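Local coordinates for protein tyrosine phosphatase PRL-1 (Leishmania major, PDB 3S4O) that removes phosphate from tyrosine residues of proteins and may act as a virulence factor supporting survival of the parasite inside host macrophages, at residues V48-R53 and G68-S73; D88-L93 and A128-E133; V21-L26 and P108-G113. All blocks are in the same frame, centred on the assembly; numbering follows the deposited sequence.

In the fold
The chain begins with the edge strand 7-13 and turns back into strand 21-28, which pairs through contact 3 with strand 111-115, far on in the chain, closing the longest of the three loops. Nested within that loop is contact 1, where strand 48-53, helix 62-65 and strand 70-73 make a beta-alpha-beta unit. Contact 2 opens afterwards, on helix 84-103, and closes on helix 122-133, beyond strand 111-115, so it crosses contact 3. Contacts 1 and 3 belong to one mixed sheet, joined by the backbone of Gly113 bonding to His50 and Val52. Contact 2 ties two helices together, and its Trp90 reaches Val52 of contact 1 as well as Phe25 and Ile112 of contact 3.

Contact 1 of 3, residues V48-R53 and G68-S73; sequences VRHLVR and GIDVHS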
ATOM      1  N   VAL A  48       9.523   7.040  -2.351  1.00 30.35           N
ATOM      2  CA  VAL A  48       8.568   6.598  -1.348  1.00 28.59           C
ATOM      3  C   VAL A  48       8.395   7.623  -0.233  1.00 28.09           C
ATOM      4  O   VAL A  48       9.353   8.056   0.390  1.00 28.96           O
ATOM      5  CB  VAL A  48       8.922   5.221  -0.744  1.00 28.38           C
ATOM      6  CG1 VAL A  48       7.979   4.911   0.417  1.00 26.45           C
ATOM      7  CG2 VAL A  48       8.830   4.134  -1.835  1.00 28.46           C
ATOM      8  N   ARG A  49       7.141   7.965   0.022  1.00 27.82           N
ATOM      9  CA  ARG A  49       6.765   8.949   1.029  1.00 28.84           C
ATOM     10  C   ARG A  49       6.370   8.243   2.334  1.00 27.90           C
ATOM     11  O   ARG A  49       6.724   8.674   3.431  1.00 29.09           O
ATOM     12  CB  ARG A  49       5.599   9.801   0.475  1.00 29.34           C
ATOM     13  CG  ARG A  49       5.062  10.894   1.401  1.00 30.91           C
ATOM     14  CD  ARG A  49       6.041  12.056   1.588  1.00 32.88           C
ATOM     15  NE  ARG A  49       7.038  11.782   2.623  1.00 34.73           N
ATOM     16  CZ  ARG A  49       6.833  11.897   3.939  1.00 36.74           C
ATOM     17  NH1 ARG A  49       5.665  12.313   4.428  1.00 36.33           N
ATOM     18  NH2 ARG A  49       7.821  11.607   4.783  1.00 38.84           N
ATOM     19  N   HIS A  50       5.615   7.164   2.180  1.00 27.11           N
ATOM     20  CA  HIS A  50       5.036   6.420   3.300  1.00 26.43           C
ATOM     21  C   HIS A  50       5.361   4.931   3.156  1.00 25.51           C
ATOM     22  O   HIS A  50       5.252   4.374   2.074  1.00 24.79           O
ATOM     23  CB  HIS A  50       3.512   6.587   3.319  1.00 26.18           C
ATOM     24  CG  HIS A  50       3.058   7.971   3.658  1.00 27.00           C
ATOM     25  ND1 HIS A  50       3.147   8.489   4.934  1.00 28.45           N
ATOM     26  CD2 HIS A  50       2.513   8.947   2.891  1.00 27.54           C
ATOM     27  CE1 HIS A  50       2.694   9.732   4.937  1.00 29.28           C
ATOM     28  NE2 HIS A  50       2.300  10.034   3.709  1.00 29.09           N
ATOM     29  N   LEU A  51       5.773   4.317   4.252  1.00 25.03           N
ATOM     30  CA  LEU A  51       5.998   2.878   4.302  1.00 25.69           C
ATOM     31  C   LEU A  51       5.095   2.282   5.356  1.00 25.83           C
ATOM     32  O   LEU A  51       5.154   2.672   6.522  1.00 27.09           O
ATOM     33  CB  LEU A  51       7.452   2.535   4.607  1.00 26.55           C
ATOM     34  CG  LEU A  51       7.844   1.047   4.509  1.00 27.36           C
ATOM     35  CD1 LEU A  51       7.605   0.443   3.141  1.00 26.35           C
ATOM     36  CD2 LEU A  51       9.305   0.861   4.914  1.00 28.39           C
ATOM     37  N   VAL A  52       4.246   1.355   4.924  1.00 25.62           N
ATOM     38  CA  VAL A  52       3.283   0.696   5.803  1.00 25.75           C
ATOM     39  C   VAL A  52       3.694  -0.753   5.991  1.00 27.17           C
ATOM     40  O   VAL A  52       3.813  -1.520   5.024  1.00 26.65           O
ATOM     41  CB  VAL A  52       1.846   0.770   5.231  1.00 24.88           C
ATOM     42  CG1 VAL A  52       0.831   0.090   6.169  1.00 24.49           C
ATOM     43  CG2 VAL A  52       1.449   2.214   4.991  1.00 24.05           C
ATOM     44  N   ARG A  53       3.957  -1.132   7.229  1.00 28.90           N
ATOM     45  CA  ARG A  53       4.208  -2.541   7.500  1.00 32.36           C
ATOM     46  C   ARG A  53       3.025  -3.142   8.224  1.00 31.72           C
ATOM     47  O   ARG A  53       2.597  -2.647   9.267  1.00 30.75           O
ATOM     48  CB  ARG A  53       5.521  -2.794   8.238  1.00 36.83           C
ATOM     49  CG  ARG A  53       5.699  -2.086   9.529  1.00 40.32           C
ATOM     50  CD  ARG A  53       7.171  -2.119   9.932  1.00 43.75           C
ATOM     51  NE  ARG A  53       7.349  -1.705  11.317  1.00 44.99           N
ATOM     52  CZ  ARG A  53       8.425  -1.954  12.056  1.00 46.25           C
ATOM     53  NH1 ARG A  53       9.457  -2.627  11.558  1.00 47.27           N
ATOM     54  NH2 ARG A  53       8.460  -1.523  13.308  1.00 46.98           N
ATOM     55  N   GLY A  68      13.659  10.364   6.049  1.00 39.85           N
ATOM     56  CA  GLY A  68      12.619  11.131   5.389  1.00 38.83           C
ATOM     57  C   GLY A  68      11.405  10.346   4.958  1.00 37.23           C
ATOM     58  O   GLY A  68      10.546  10.887   4.266  1.00 37.06           O
ATOM     59  N   ILE A  69      11.336   9.077   5.362  1.00 36.57           N
ATOM     60  CA  ILE A  69      10.193   8.225   5.047  1.00 34.95           C
ATOM     61  C   ILE A  69       9.337   8.001   6.294  1.00 35.71           C
ATOM     62  O   ILE A  69       9.837   7.596   7.341  1.00 36.45           O
ATOM     63  CB  ILE A  69      10.632   6.873   4.463  1.00 34.39           C
ATOM     64  CG1 ILE A  69      11.299   7.072   3.093  1.00 34.60           C
ATOM     65  CG2 ILE A  69       9.435   5.966   4.293  1.00 32.10           C
ATOM     66  CD1 ILE A  69      12.303   5.994   2.748  1.00 34.94           C
ATOM     67  N   ASP A  70       8.044   8.292   6.180  1.00 36.28           N
ATOM     68  CA  ASP A  70       7.115   8.070   7.284  1.00 39.32           C
ATOM     69  C   ASP A  70       6.825   6.570   7.338  1.00 36.54           C
ATOM     70  O   ASP A  70       6.450   5.973   6.325  1.00 35.18           O
ATOM     71  CB  ASP A  70       5.817   8.856   7.075  1.00 44.19           C
ATOM     72  CG  ASP A  70       6.024  10.390   7.123  1.00 54.62           C
ATOM     73  OD1 ASP A  70       5.022  11.152   7.076  1.00 63.85           O
ATOM     74  OD2 ASP A  70       7.192  10.852   7.198  1.00 58.05           O
ATOM     75  N   VAL A  71       7.034   5.962   8.504  1.00 35.20           N
ATOM     76  CA  VAL A  71       6.758   4.539   8.688  1.00 35.29           C
ATOM     77  C   VAL A  71       5.542   4.324   9.584  1.00 33.76           C
ATOM     78  O   VAL A  71       5.384   4.969  10.616  1.00 35.66           O
ATOM     79  CB  VAL A  71       7.960   3.752   9.249  1.00 36.78           C
ATOM     80  CG1 VAL A  71       7.628   2.268   9.297  1.00 37.66           C
ATOM     81  CG2 VAL A  71       9.177   3.963   8.388  1.00 37.85           C
ATOM     82  N   HIS A  72       4.689   3.403   9.157  1.00 31.27           N
ATOM     83  CA  HIS A  72       3.428   3.128   9.821  1.00 29.18           C
ATOM     84  C   HIS A  72       3.370   1.631  10.137  1.00 28.55           C
ATOM     85  O   HIS A  72       3.419   0.805   9.238  1.00 28.09           O
ATOM     86  CB  HIS A  72       2.252   3.520   8.917  1.00 27.46           C
ATOM     87  CG  HIS A  72       2.299   4.931   8.405  1.00 27.27           C
ATOM     88  ND1 HIS A  72       1.660   5.977   9.035  1.00 27.58           N
ATOM     89  CD2 HIS A  72       2.881   5.463   7.302  1.00 27.01           C
ATOM     90  CE1 HIS A  72       1.874   7.096   8.360  1.00 27.50           C
ATOM     91  NE2 HIS A  72       2.614   6.811   7.302  1.00 26.27           N
ATOM     92  N   SER A  73       3.266   1.296  11.415  1.00 28.43           N
ATOM     93  CA  SER A  73       3.291  -0.106  11.863  1.00 28.84           C
ATOM     94  C   SER A  73       1.898  -0.530  12.288  1.00 28.16           C
ATOM     95  O   SER A  73       1.501  -0.323  13.431  1.00 28.64           O
ATOM     96  CB  SER A  73       4.285  -0.297  13.022  1.00 30.43           C
ATOM     97  OG  SER A  73       5.602   0.100  12.649  1.00 31.27           O
TER
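Backbone hydrogen bonds join Arg49-Arg53 to Asp70-Ser73 as parallel strands: Asp70 N to Arg49 O, Leu51 N to Asp70 O, His72 N to Leu51 O and Arg53 N to His72 O. They close the beta-alpha-beta unit through helix 62-65.

Charge fastens the N-terminal end of the pair. Arginine suits it because NH2 alone can reach both a carbonyl and a carboxylate: Arg49 NH2 bonds Gly68 O at 2.9 Å, in the guanidinium plane, and Asp70 OD2 at 2.6 Å, from above the carboxylate. The flat groups stand 86° apart, so this salt bridge is not coplanar, and its second bond, NH1 to OD1, is weak.

At the other end Arg53 NE meets Ser73 OG at 2.8 Å. With chi1 at 56° and the chain extended to NE, the guanidinium lies beside the serine hydroxyl; Tyr59 holds it through its carbonyl and a cation-pi contact.

On the face shared with Asp70 and Val52 two histidines meet rim to rim, His50 ND1 hydrogen-bonded to His72 NE2 at 3.0 Å; either could be the donor. Glu97 takes His50 NE2. On the Leu51 face Leu51 CB lies 4.0 Å from Ile69 CG2, and both side chains touch Leu43 of helix 36-44.

Histidine can give or accept, but one ring must do each; Glu97 would probably stabilise any positive charge on the pair.

Contact 2 of 3, residues D88-L93 and A128-E133; sequences DSWLKL and ALALVE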
ATOM      1  N   ASP A  88      -9.394   2.042   8.883  1.00 30.27           N
ATOM      2  CA  ASP A  88      -9.644   3.459   9.161  1.00 31.93           C
ATOM      3  C   ASP A  88      -8.349   4.270   9.124  1.00 29.90           C
ATOM      4  O   ASP A  88      -8.339   5.391   8.639  1.00 29.15           O
ATOM      5  CB  ASP A  88     -10.382   3.639  10.491  1.00 35.01           C
ATOM      6  CG  ASP A  88     -11.848   3.196  10.409  1.00 40.34           C
ATOM      7  OD1 ASP A  88     -12.389   3.087   9.276  1.00 44.20           O
ATOM      8  OD2 ASP A  88     -12.468   2.949  11.475  1.00 43.60           O
ATOM      9  N   SER A  89      -7.260   3.683   9.616  1.00 28.44           N
ATOM     10  CA  SER A  89      -5.959   4.366   9.614  1.00 27.49           C
ATOM     11  C   SER A  89      -5.437   4.541   8.188  1.00 26.20           C
ATOM     12  O   SER A  89      -4.828   5.544   7.867  1.00 25.36           O
ATOM     13  CB  SER A  89      -4.941   3.587  10.454  1.00 27.33           C
ATOM     14  OG  SER A  89      -5.112   3.828  11.850  1.00 27.56           O
ATOM     15  N   TRP A  90      -5.694   3.533   7.359  1.00 25.65           N
ATOM     16  CA  TRP A  90      -5.289   3.495   5.953  1.00 24.78           C
ATOM     17  C   TRP A  90      -6.030   4.544   5.171  1.00 26.10           C
ATOM     18  O   TRP A  90      -5.415   5.334   4.457  1.00 26.84           O
ATOM     19  CB  TRP A  90      -5.571   2.098   5.385  1.00 24.36           C
ATOM     20  CG  TRP A  90      -5.219   1.784   3.937  1.00 23.72           C
ATOM     21  CD1 TRP A  90      -6.039   1.185   3.026  1.00 24.22           C
ATOM     22  CD2 TRP A  90      -3.948   1.931   3.277  1.00 23.31           C
ATOM     23  NE1 TRP A  90      -5.380   1.000   1.837  1.00 23.96           N
ATOM     24  CE2 TRP A  90      -4.095   1.452   1.966  1.00 23.35           C
ATOM     25  CE3 TRP A  90      -2.710   2.436   3.664  1.00 23.47           C
ATOM     26  CZ2 TRP A  90      -3.048   1.456   1.045  1.00 23.29           C
ATOM     27  CZ3 TRP A  90      -1.672   2.454   2.733  1.00 23.22           C
ATOM     28  CH2 TRP A  90      -1.849   1.959   1.448  1.00 23.06           C
ATOM     29  N   LEU A  91      -7.349   4.581   5.334  1.00 26.90           N
ATOM     30  CA  LEU A  91      -8.159   5.577   4.649  1.00 27.75           C
ATOM     31  C   LEU A  91      -7.815   6.990   5.129  1.00 28.50           C
ATOM     32  O   LEU A  91      -7.811   7.938   4.335  1.00 27.74           O
ATOM     33  CB  LEU A  91      -9.661   5.314   4.839  1.00 29.28           C
ATOM     34  CG  LEU A  91     -10.272   4.012   4.308  1.00 29.45           C
ATOM     35  CD1 LEU A  91     -11.727   3.871   4.838  1.00 30.88           C
ATOM     36  CD2 LEU A  91     -10.245   3.944   2.805  1.00 29.59           C
ATOM     37  N   LYS A  92      -7.514   7.128   6.420  1.00 28.89           N
ATOM     38  CA  LYS A  92      -7.141   8.438   6.975  1.00 30.94           C
ATOM     39  C   LYS A  92      -5.873   8.965   6.296  1.00 30.19           C
ATOM     40  O   LYS A  92      -5.809  10.126   5.893  1.00 30.98           O
ATOM     41  CB  LYS A  92      -6.923   8.380   8.495  1.00 31.34           C
ATOM     42  CG  LYS A  92      -6.459   9.721   9.111  1.00 33.25           C
ATOM     43  CD  LYS A  92      -7.566  10.771   9.100  1.00 34.86           C
ATOM     44  CE  LYS A  92      -7.162  12.047   9.809  1.00 36.30           C
ATOM     45  NZ  LYS A  92      -8.340  12.819  10.319  1.00 38.91           N
ATOM     46  N   LEU A  93      -4.876   8.089   6.185  1.00 28.75           N
ATOM     47  CA  LEU A  93      -3.611   8.403   5.517  1.00 27.88           C
ATOM     48  C   LEU A  93      -3.827   8.783   4.043  1.00 27.73           C
ATOM     49  O   LEU A  93      -3.258   9.740   3.547  1.00 27.68           O
ATOM     50  CB  LEU A  93      -2.654   7.205   5.602  1.00 26.96           C
ATOM     51  CG  LEU A  93      -1.357   7.241   4.784  1.00 27.08           C
ATOM     52  CD1 LEU A  93      -0.405   8.329   5.275  1.00 27.58           C
ATOM     53  CD2 LEU A  93      -0.670   5.895   4.809  1.00 26.40           C
ATOM     54  N   ALA A 128      -5.694  -3.272  -2.858  1.00 28.47           N
ATOM     55  CA  ALA A 128      -6.963  -3.584  -3.501  1.00 29.35           C
ATOM     56  C   ALA A 128      -8.041  -2.639  -2.989  1.00 29.39           C
ATOM     57  O   ALA A 128      -8.817  -2.080  -3.750  1.00 30.32           O
ATOM     58  CB  ALA A 128      -7.349  -5.025  -3.229  1.00 29.38           C
ATOM     59  N   LEU A 129      -8.069  -2.456  -1.680  1.00 28.58           N
ATOM     60  CA  LEU A 129      -9.062  -1.604  -1.056  1.00 29.08           C
ATOM     61  C   LEU A 129      -8.945  -0.154  -1.504  1.00 29.14           C
ATOM     62  O   LEU A 129      -9.964   0.515  -1.674  1.00 30.68           O
ATOM     63  CB  LEU A 129      -8.906  -1.645   0.452  1.00 28.45           C
ATOM     64  CG  LEU A 129      -9.841  -0.664   1.179  1.00 29.38           C
ATOM     65  CD1 LEU A 129     -11.212  -1.271   1.404  1.00 30.01           C
ATOM     66  CD2 LEU A 129      -9.223  -0.184   2.457  1.00 28.30           C
ATOM     67  N   ALA A 130      -7.710   0.335  -1.633  1.00 27.79           N
ATOM     68  CA  ALA A 130      -7.467   1.703  -2.112  1.00 27.99           C
ATOM     69  C   ALA A 130      -8.026   1.873  -3.521  1.00 29.37           C
ATOM     70  O   ALA A 130      -8.631   2.901  -3.833  1.00 30.53           O
ATOM     71  CB  ALA A 130      -5.981   2.047  -2.085  1.00 26.70           C
ATOM     72  N   LEU A 131      -7.835   0.855  -4.359  1.00 30.11           N
ATOM     73  CA  LEU A 131      -8.348   0.868  -5.733  1.00 31.82           C
ATOM     74  C   LEU A 131      -9.873   0.950  -5.747  1.00 33.35           C
ATOM     75  O   LEU A 131     -10.459   1.635  -6.585  1.00 36.49           O
ATOM     76  CB  LEU A 131      -7.913  -0.378  -6.523  1.00 32.17           C
ATOM     77  CG  LEU A 131      -6.441  -0.513  -6.934  1.00 31.66           C
ATOM     78  CD1 LEU A 131      -6.199  -1.889  -7.537  1.00 32.23           C
ATOM     79  CD2 LEU A 131      -6.046   0.544  -7.929  1.00 31.77           C
ATOM     80  N   VAL A 132     -10.510   0.243  -4.826  1.00 33.13           N
ATOM     81  CA  VAL A 132     -11.962   0.258  -4.727  1.00 35.07           C
ATOM     82  C   VAL A 132     -12.454   1.606  -4.197  1.00 36.36           C
ATOM     83  O   VAL A 132     -13.362   2.209  -4.770  1.00 39.12           O
ATOM     84  CB  VAL A 132     -12.498  -0.853  -3.823  1.00 34.65           C
ATOM     85  CG1 VAL A 132     -13.988  -0.649  -3.560  1.00 35.83           C
ATOM     86  CG2 VAL A 132     -12.252  -2.217  -4.459  1.00 34.77           C
ATOM     87  N   GLU A 133     -11.831   2.088  -3.130  1.00 35.26           N
ATOM     88  CA  GLU A 133     -12.295   3.299  -2.451  1.00 36.14           C
ATOM     89  C   GLU A 133     -12.037   4.571  -3.262  1.00 36.06           C
ATOM     90  O   GLU A 133     -12.909   5.427  -3.357  1.00 37.88           O
ATOM     91  CB  GLU A 133     -11.645   3.418  -1.064  1.00 35.89           C
ATOM     92  CG  GLU A 133     -12.128   4.589  -0.211  1.00 37.92           C
ATOM     93  CD  GLU A 133     -13.622   4.728  -0.156  1.00 42.22           C
ATOM     94  OE1 GLU A 133     -14.313   3.693   0.012  1.00 45.16           O
ATOM     95  OE2 GLU A 133     -14.092   5.886  -0.292  1.00 45.18           O
TER
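Glu133, which meets Leu91 across the contact, is held at both carboxylate oxygens by residues of the C-terminal tail: OE1 is hydrogen-bonded to Tyr165 OH, and OE2 forms a salt bridge with Arg167 NE. What the helix partner receives is the aliphatic part. Glu133 CG lies 3.6 Å from Leu91 CD2, the two side chains set roughly perpendicular. The bend at chi2 (48°) folds CD back beside CA instead of extending the chain, so the methylenes face Leu91 while the carboxylate serves Tyr165 and Arg167. Glutamate suits the place because its methylenes can be covered by an apolar neighbour while its charged end is paired.

Trp90 carries most of the rest. Its CG is anti to the backbone N (chi1 -179°), which sends the indole across toward the other helix. Leu129 comes at the ring's edge and in its plane, CD2 standing 3.5 Å from Trp90 CD1; the two side chains run antiparallel alongside one another. Ala130 CB approaches obliquely, 4.1 Å from Trp90 NE1 and 4.3 Å from CZ2, and its single methyl suits a site beside so broad a ring. The indole N-H is not wasted in this buried place, since it bonds Leu126 O, one turn before Ala130. Leu91 CD2 also lies 4.3 Å from Leu129 CD2, linking the two groups of contacts.

The helix segments cross at -57° with axes 11.2 Å apart, a wide separation spanned mainly by the large side chains of Trp90, Leu91 and Leu129. Helix 84-103 packs here against helix 122-133, whose other sides meet helices 139-149 and 156-164, while Trp90 also touches Phe25 and Ile112 of the central sheet.

Contact 3 of 3, residues V21-L26 and P108-G113; sequences VLFHFL and PPPTIG
Ile112 lies alongside two aromatic side chains on one face of the parallel pair formed by strands 23-26 and 111-113. Its CD1 is 3.8 Å from Phe23 CD1, and it runs the same way as both Phe23 and Phe25. Against the second ring the branch carbon does the touching, Ile112 CB to Phe25 CD1 at 4.0 Å. A branched isoleucine suits the site because its separate carbons meet both rings. Pro110 completes the row by bringing CG to the edge of the Phe23 ring, 4.2 Å from CD1.

The face shared by His24, Thr111 and Leu26 is more polar. His24 crosses Thr111 obliquely, and CB stands 3.5 Å from Thr111 OG1. With CG beside its backbone N (chi1 -65°), the imidazole lies over toward Pro109, whose carbonyl O meets the ring edge 3.6 Å from CD2. Val21 CG1 packs over one ring face, toward the rim. Leu26 CD1 rests 3.8 Å from Thr111 CG2, so the threonine methyl packs on Leu26 while its hydroxyl makes a weak hydrogen bond to Arg46 O.

Three backbone bonds hold the strands: His24 N to Pro110 O (2.8 Å), Ile112 N to His24 O and Leu26 N to Ile112 O. Pro110 has no N-H to give, but its carbonyl can still accept. Strand 111-115 runs on to Cys116, the predicted nucleophile of the phosphate-binding loop.

With ND1 bonded to Asp11 and NE2 giving a weak bond to a water that reaches Pro109 O, His24 has partners at both nitrogens; Asp11 would probably favour a second proton, and so a positive charge, on the ring.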
ATOM      1  N   VAL A  21      -2.965   9.809 -12.164  1.00 41.63           N
ATOM      2  CA  VAL A  21      -2.666   8.944 -11.030  1.00 38.77           C
ATOM      3  C   VAL A  21      -2.847   9.681  -9.706  1.00 37.17           C
ATOM      4  O   VAL A  21      -2.270  10.764  -9.508  1.00 37.55           O
ATOM      5  CB  VAL A  21      -1.223   8.416 -11.084  1.00 38.08           C
ATOM      6  CG1 VAL A  21      -0.937   7.533  -9.860  1.00 35.31           C
ATOM      7  CG2 VAL A  21      -0.973   7.666 -12.396  1.00 39.17           C
ATOM      8  N   LEU A  22      -3.629   9.071  -8.810  1.00 35.18           N
ATOM      9  CA  LEU A  22      -3.836   9.574  -7.448  1.00 33.46           C
ATOM     10  C   LEU A  22      -2.699   9.161  -6.518  1.00 31.86           C
ATOM     11  O   LEU A  22      -2.145   9.994  -5.797  1.00 31.66           O
ATOM     12  CB  LEU A  22      -5.139   9.033  -6.856  1.00 34.03           C
ATOM     13  CG  LEU A  22      -6.467   9.796  -6.940  1.00 35.52           C
ATOM     14  CD1 LEU A  22      -6.460  10.887  -7.979  1.00 37.37           C
ATOM     15  CD2 LEU A  22      -7.596   8.808  -7.166  1.00 35.96           C
ATOM     16  N   PHE A  23      -2.397   7.859  -6.515  1.00 30.61           N
ATOM     17  CA  PHE A  23      -1.302   7.273  -5.727  1.00 29.01           C
ATOM     18  C   PHE A  23      -0.567   6.198  -6.521  1.00 28.69           C
ATOM     19  O   PHE A  23      -1.178   5.460  -7.300  1.00 29.26           O
ATOM     20  CB  PHE A  23      -1.804   6.564  -4.457  1.00 28.38           C
ATOM     21  CG  PHE A  23      -2.876   7.287  -3.724  1.00 28.78           C
ATOM     22  CD1 PHE A  23      -2.550   8.314  -2.855  1.00 28.98           C
ATOM     23  CD2 PHE A  23      -4.219   6.908  -3.856  1.00 29.31           C
ATOM     24  CE1 PHE A  23      -3.538   8.979  -2.151  1.00 28.81           C
ATOM     25  CE2 PHE A  23      -5.219   7.571  -3.156  1.00 29.10           C
ATOM     26  CZ  PHE A  23      -4.871   8.614  -2.307  1.00 29.06           C
ATOM     27  N   HIS A  24       0.736   6.089  -6.289  1.00 27.95           N
ATOM     28  CA  HIS A  24       1.515   4.965  -6.784  1.00 28.21           C
ATOM     29  C   HIS A  24       1.686   4.012  -5.607  1.00 27.82           C
ATOM     30  O   HIS A  24       2.275   4.383  -4.601  1.00 27.20           O
ATOM     31  CB  HIS A  24       2.910   5.387  -7.267  1.00 28.76           C
ATOM     32  CG  HIS A  24       2.923   6.295  -8.462  1.00 29.70           C
ATOM     33  ND1 HIS A  24       2.597   5.872  -9.734  1.00 31.37           N
ATOM     34  CD2 HIS A  24       3.303   7.589  -8.588  1.00 30.61           C
ATOM     35  CE1 HIS A  24       2.756   6.876 -10.587  1.00 32.73           C
ATOM     36  NE2 HIS A  24       3.179   7.931  -9.915  1.00 32.08           N
ATOM     37  N   PHE A  25       1.184   2.786  -5.727  1.00 28.17           N
ATOM     38  CA  PHE A  25       1.415   1.780  -4.685  1.00 27.79           C
ATOM     39  C   PHE A  25       2.510   0.798  -5.053  1.00 29.50           C
ATOM     40  O   PHE A  25       2.544   0.264  -6.166  1.00 30.18           O
ATOM     41  CB  PHE A  25       0.135   1.025  -4.345  1.00 27.48           C
ATOM     42  CG  PHE A  25      -0.919   1.899  -3.747  1.00 26.74           C
ATOM     43  CD1 PHE A  25      -0.734   2.455  -2.492  1.00 25.64           C
ATOM     44  CD2 PHE A  25      -2.079   2.193  -4.451  1.00 27.55           C
ATOM     45  CE1 PHE A  25      -1.684   3.280  -1.934  1.00 25.75           C
ATOM     46  CE2 PHE A  25      -3.044   3.017  -3.899  1.00 27.74           C
ATOM     47  CZ  PHE A  25      -2.846   3.569  -2.641  1.00 26.99           C
ATOM     48  N   LEU A  26       3.412   0.587  -4.101  1.00 29.62           N
ATOM     49  CA  LEU A  26       4.462  -0.402  -4.220  1.00 31.30           C
ATOM     50  C   LEU A  26       4.208  -1.515  -3.232  1.00 31.68           C
ATOM     51  O   LEU A  26       4.244  -1.280  -2.027  1.00 33.75           O
ATOM     52  CB  LEU A  26       5.818   0.209  -3.898  1.00 32.77           C
ATOM     53  CG  LEU A  26       6.658   0.797  -5.014  1.00 34.77           C
ATOM     54  CD1 LEU A  26       7.926   1.376  -4.375  1.00 35.05           C
ATOM     55  CD2 LEU A  26       7.020  -0.271  -6.065  1.00 37.18           C
ATOM     56  N   PRO A 108       3.465  16.082  -6.713  1.00 37.04           N
ATOM     57  CA  PRO A 108       3.123  15.005  -7.642  1.00 36.63           C
ATOM     58  C   PRO A 108       2.548  13.819  -6.880  1.00 34.86           C
ATOM     59  O   PRO A 108       2.611  13.813  -5.651  1.00 33.90           O
ATOM     60  CB  PRO A 108       4.465  14.654  -8.271  1.00 37.16           C
ATOM     61  CG  PRO A 108       5.453  14.925  -7.198  1.00 36.97           C
ATOM     62  CD  PRO A 108       4.887  16.025  -6.332  1.00 36.93           C
ATOM     63  N   PRO A 109       1.990  12.833  -7.588  1.00 34.97           N
ATOM     64  CA  PRO A 109       1.395  11.672  -6.921  1.00 33.43           C
ATOM     65  C   PRO A 109       2.393  10.933  -6.029  1.00 32.65           C
ATOM     66  O   PRO A 109       3.456  10.538  -6.486  1.00 33.69           O
ATOM     67  CB  PRO A 109       0.934  10.792  -8.088  1.00 34.34           C
ATOM     68  CG  PRO A 109       0.681  11.766  -9.213  1.00 36.11           C
ATOM     69  CD  PRO A 109       1.709  12.838  -9.044  1.00 36.31           C
ATOM     70  N   PRO A 110       2.074  10.789  -4.752  1.00 31.95           N
ATOM     71  CA  PRO A 110       2.930  10.045  -3.842  1.00 31.06           C
ATOM     72  C   PRO A 110       3.024   8.560  -4.148  1.00 29.86           C
ATOM     73  O   PRO A 110       2.055   7.944  -4.599  1.00 29.07           O
ATOM     74  CB  PRO A 110       2.256  10.212  -2.482  1.00 31.00           C
ATOM     75  CG  PRO A 110       0.905  10.659  -2.751  1.00 31.71           C
ATOM     76  CD  PRO A 110       0.762  11.084  -4.165  1.00 32.44           C
ATOM     77  N   THR A 111       4.212   8.018  -3.904  1.00 29.50           N
ATOM     78  CA  THR A 111       4.433   6.595  -3.874  1.00 29.19           C
ATOM     79  C   THR A 111       4.315   6.154  -2.423  1.00 28.55           C
ATOM     80  O   THR A 111       4.884   6.767  -1.510  1.00 27.44           O
ATOM     81  CB  THR A 111       5.792   6.202  -4.488  1.00 30.33           C
ATOM     82  OG1 THR A 111       5.835   6.635  -5.851  1.00 31.69           O
ATOM     83  CG2 THR A 111       5.989   4.688  -4.456  1.00 30.15           C
ATOM     84  N   ILE A 112       3.523   5.111  -2.218  1.00 28.30           N
ATOM     85  CA  ILE A 112       3.263   4.586  -0.896  1.00 27.74           C
ATOM     86  C   ILE A 112       3.606   3.121  -0.916  1.00 28.02           C
ATOM     87  O   ILE A 112       3.073   2.368  -1.721  1.00 28.94           O
ATOM     88  CB  ILE A 112       1.795   4.814  -0.480  1.00 28.09           C
ATOM     89  CG1 ILE A 112       1.544   6.325  -0.306  1.00 28.83           C
ATOM     90  CG2 ILE A 112       1.442   4.028   0.805  1.00 27.07           C
ATOM     91  CD1 ILE A 112       0.151   6.731  -0.642  1.00 28.63           C
ATOM     92  N   GLY A 113       4.529   2.728  -0.050  1.00 27.92           N
ATOM     93  CA  GLY A 113       4.984   1.345   0.023  1.00 28.47           C
ATOM     94  C   GLY A 113       4.254   0.553   1.083  1.00 27.64           C
ATOM     95  O   GLY A 113       3.863   1.090   2.115  1.00 27.20           O
TER
HETATM   96  O   HOH W   1       5.058   9.966  -9.358  1.00 63.39           O